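Local coordinates for putative secreted cellulose binding protein (Streptomyces coelicolor, PDB 4OY7) that uses a copper ion to cleave the glycosidic bonds of cellulose oxidatively, acting as the lytic polysaccharide monooxygenase domain of a longer secreted protein, at residues A[129-134]-A[173-178]. Sequence-based numbering, arbitrary orientation.
Sequences LGWDDL and FMQWVR
Gln175 NE2 donates to two oxygens, the carbonyl of Arg58 and Asn184 OD1, which fixes the buried amide and leaves its OE1 facing Trp131. That oxygen lies 3.5 Å from Trp131 CH2, at the indole's edge and near its plane, with ring and amide planes 55° apart. A glutamine suits this place because its extended chain, with CG anti to the backbone N (chi1 -166°), carries the amide across to the indole. Tryptophan joins two roles: the hydrogen bond from Trp131 NE1 to the carbonyl of Val63 satisfies its polar atom, while the six-membered ring makes the apolar contact, CH2 coming within 3.6 Å of Phe173 CE2 with the ring planes at 89°. Leu134, branched at CG, brings the methyl CD1 to the same phenyl, 3.8 Å from Phe173 CD2, and both methyls border Phe173 CB. Phe173 is broad enough to meet both; with a smaller alanine in its place, Trp131 CH2 and Leu134 CD1 would probably lose their shared partner and a gap would open between loop and strand. Within the loop, Gly130 N donates to the anti lone pair of Asp133 OD1 at 2.9 Å, which helps hold the turn together. Phe173 also meets Tyr117 and Phe186 from the flanking strands. Trp131 of the 3-10 turn at 131-133 and Leu134, where strand 134-141 begins, thus pack on strand 168-178 of the immunoglobulin-like beta-sandwich core characteristic of AA10 monooxygenases.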
loop_
_atom_site.group_PDB
_atom_site.type_symbol
_atom_site.label_atom_id
_atom_site.label_comp_id
_atom_site.label_asym_id
_atom_site.label_seq_id
_atom_site.Cartn_x
_atom_site.Cartn_y
_atom_site.Cartn_z
ATOM N N LEU A 129 -3.252 -1.558 -13.046
ATOM C CA LEU A 129 -4.196 -1.298 -11.953
ATOM C C LEU A 129 -4.927 0.015 -12.205
ATOM O O LEU A 129 -4.354 1.105 -12.100
ATOM C CB LEU A 129 -3.472 -1.249 -10.612
ATOM C CG LEU A 129 -4.366 -0.944 -9.420
ATOM C CD1 LEU A 129 -5.275 -2.148 -9.209
ATOM C CD2 LEU A 129 -3.532 -0.659 -8.186
ATOM N N GLY A 130 -6.193 -0.084 -12.589
ATOM C CA GLY A 130 -7.034 1.096 -12.749
ATOM C C GLY A 130 -8.120 1.132 -11.676
ATOM O O GLY A 130 -8.423 0.129 -11.033
ATOM N N TRP A 131 -8.731 2.299 -11.526
ATOM C CA TRP A 131 -9.904 2.447 -10.664
ATOM C C TRP A 131 -11.023 1.448 -11.009
ATOM O O TRP A 131 -11.678 0.932 -10.117
ATOM C CB TRP A 131 -10.422 3.905 -10.693
ATOM C CG TRP A 131 -9.469 4.878 -10.073
ATOM C CD1 TRP A 131 -8.570 5.675 -10.721
ATOM C CD2 TRP A 131 -9.247 5.086 -8.669
ATOM N NE1 TRP A 131 -7.843 6.396 -9.816
ATOM C CE2 TRP A 131 -8.250 6.074 -8.548
ATOM C CE3 TRP A 131 -9.848 4.596 -7.507
ATOM C CZ2 TRP A 131 -7.801 6.527 -7.308
ATOM C CZ3 TRP A 131 -9.397 5.045 -6.278
ATOM C CH2 TRP A 131 -8.393 5.999 -6.190
ATOM N N ASP A 132 -11.245 1.149 -12.285
ATOM C CA ASP A 132 -12.322 0.194 -12.625
ATOM C C ASP A 132 -11.962 -1.265 -12.368
ATOM O O ASP A 132 -12.764 -2.162 -12.619
ATOM C CB ASP A 132 -12.841 0.399 -14.054
ATOM C CG ASP A 132 -11.899 -0.087 -15.119
ATOM O OD1 ASP A 132 -10.713 -0.346 -14.837
ATOM O OD2 ASP A 132 -12.345 -0.200 -16.305
ATOM N N ASP A 133 -10.758 -1.513 -11.891
ATOM C CA ASP A 133 -10.390 -2.848 -11.440
ATOM C C ASP A 133 -10.522 -3.002 -9.925
ATOM O O ASP A 133 -10.257 -4.082 -9.415
ATOM C CB ASP A 133 -8.944 -3.115 -11.810
ATOM C CG ASP A 133 -8.706 -2.983 -13.272
ATOM O OD1 ASP A 133 -7.803 -2.210 -13.641
ATOM O OD2 ASP A 133 -9.439 -3.643 -14.057
ATOM N N LEU A 134 -10.920 -1.938 -9.235
ATOM C CA LEU A 134 -10.983 -1.914 -7.757
ATOM C C LEU A 134 -12.395 -1.774 -7.269
ATOM O O LEU A 134 -13.195 -1.031 -7.867
ATOM C CB LEU A 134 -10.188 -0.737 -7.217
ATOM C CG LEU A 134 -8.672 -0.907 -7.229
ATOM C CD1 LEU A 134 -8.006 0.439 -6.989
ATOM C CD2 LEU A 134 -8.198 -1.973 -6.247
ATOM N N PHE A 173 -5.661 -1.889 -2.305
ATOM C CA PHE A 173 -5.282 -0.476 -2.421
ATOM C C PHE A 173 -5.986 0.303 -1.332
ATOM O O PHE A 173 -7.195 0.092 -1.088
ATOM C CB PHE A 173 -5.723 0.103 -3.768
ATOM C CG PHE A 173 -5.705 1.593 -3.807
ATOM C CD1 PHE A 173 -4.493 2.295 -3.795
ATOM C CD2 PHE A 173 -6.885 2.309 -3.846
ATOM C CE1 PHE A 173 -4.486 3.675 -3.832
ATOM C CE2 PHE A 173 -6.870 3.699 -3.859
ATOM C CZ PHE A 173 -5.669 4.376 -3.810
ATOM N N MET A 174 -5.234 1.157 -0.636
ATOM C CA MET A 174 -5.815 2.019 0.389
ATOM C C MET A 174 -5.481 3.460 0.127
ATOM O O MET A 174 -4.344 3.787 -0.297
ATOM C CB MET A 174 -5.348 1.644 1.786
ATOM C CG MET A 174 -5.375 0.169 2.078
ATOM S SD MET A 174 -5.043 -0.146 3.827
ATOM C CE MET A 174 -4.714 -1.894 3.734
ATOM N N GLN A 175 -6.476 4.302 0.331
ATOM C CA GLN A 175 -6.302 5.751 0.269
ATOM C C GLN A 175 -6.624 6.295 1.646
ATOM O O GLN A 175 -7.714 6.088 2.196
ATOM C CB GLN A 175 -7.171 6.393 -0.808
ATOM C CG GLN A 175 -6.766 7.817 -1.128
ATOM C CD GLN A 175 -7.533 8.389 -2.307
ATOM O OE1 GLN A 175 -8.066 7.641 -3.136
ATOM N NE2 GLN A 175 -7.567 9.725 -2.412
ATOM N N TRP A 176 -5.621 6.937 2.241
ATOM C CA TRP A 176 -5.747 7.545 3.537
ATOM C C TRP A 176 -6.108 8.996 3.303
ATOM O O TRP A 176 -5.278 9.775 2.815
ATOM C CB TRP A 176 -4.424 7.453 4.302
ATOM C CG TRP A 176 -4.465 7.934 5.714
ATOM C CD1 TRP A 176 -5.576 8.217 6.480
ATOM C CD2 TRP A 176 -3.329 8.149 6.566
ATOM N NE1 TRP A 176 -5.186 8.610 7.736
ATOM C CE2 TRP A 176 -3.820 8.575 7.815
ATOM C CE3 TRP A 176 -1.934 8.021 6.386
ATOM C CZ2 TRP A 176 -2.975 8.875 8.876
ATOM C CZ3 TRP A 176 -1.119 8.328 7.413
ATOM C CH2 TRP A 176 -1.631 8.731 8.661
ATOM N N VAL A 177 -7.337 9.341 3.649
ATOM C CA VAL A 177 -7.903 10.650 3.367
ATOM C C VAL A 177 -7.970 11.446 4.652
ATOM O O VAL A 177 -8.801 11.193 5.538
ATOM C CB VAL A 177 -9.286 10.497 2.705
ATOM C CG1 VAL A 177 -9.881 11.865 2.371
ATOM C CG2 VAL A 177 -9.128 9.597 1.491
ATOM N N ARG A 178 -7.038 12.385 4.794
ATOM C CA ARG A 178 -7.018 13.237 5.968
ATOM C C ARG A 178 -8.274 14.078 6.025
ATOM O O ARG A 178 -8.788 14.512 5.002
ATOM C CB ARG A 178 -5.772 14.149 5.972
ATOM C CG ARG A 178 -4.482 13.393 6.273
ATOM C CD ARG A 178 -3.255 14.308 6.230
ATOM N NE ARG A 178 -3.309 15.342 7.266
ATOM C CZ ARG A 178 -2.359 16.266 7.446
ATOM N NH1 ARG A 178 -1.278 16.305 6.677
ATOM N NH2 ARG A 178 -2.512 17.195 8.380
#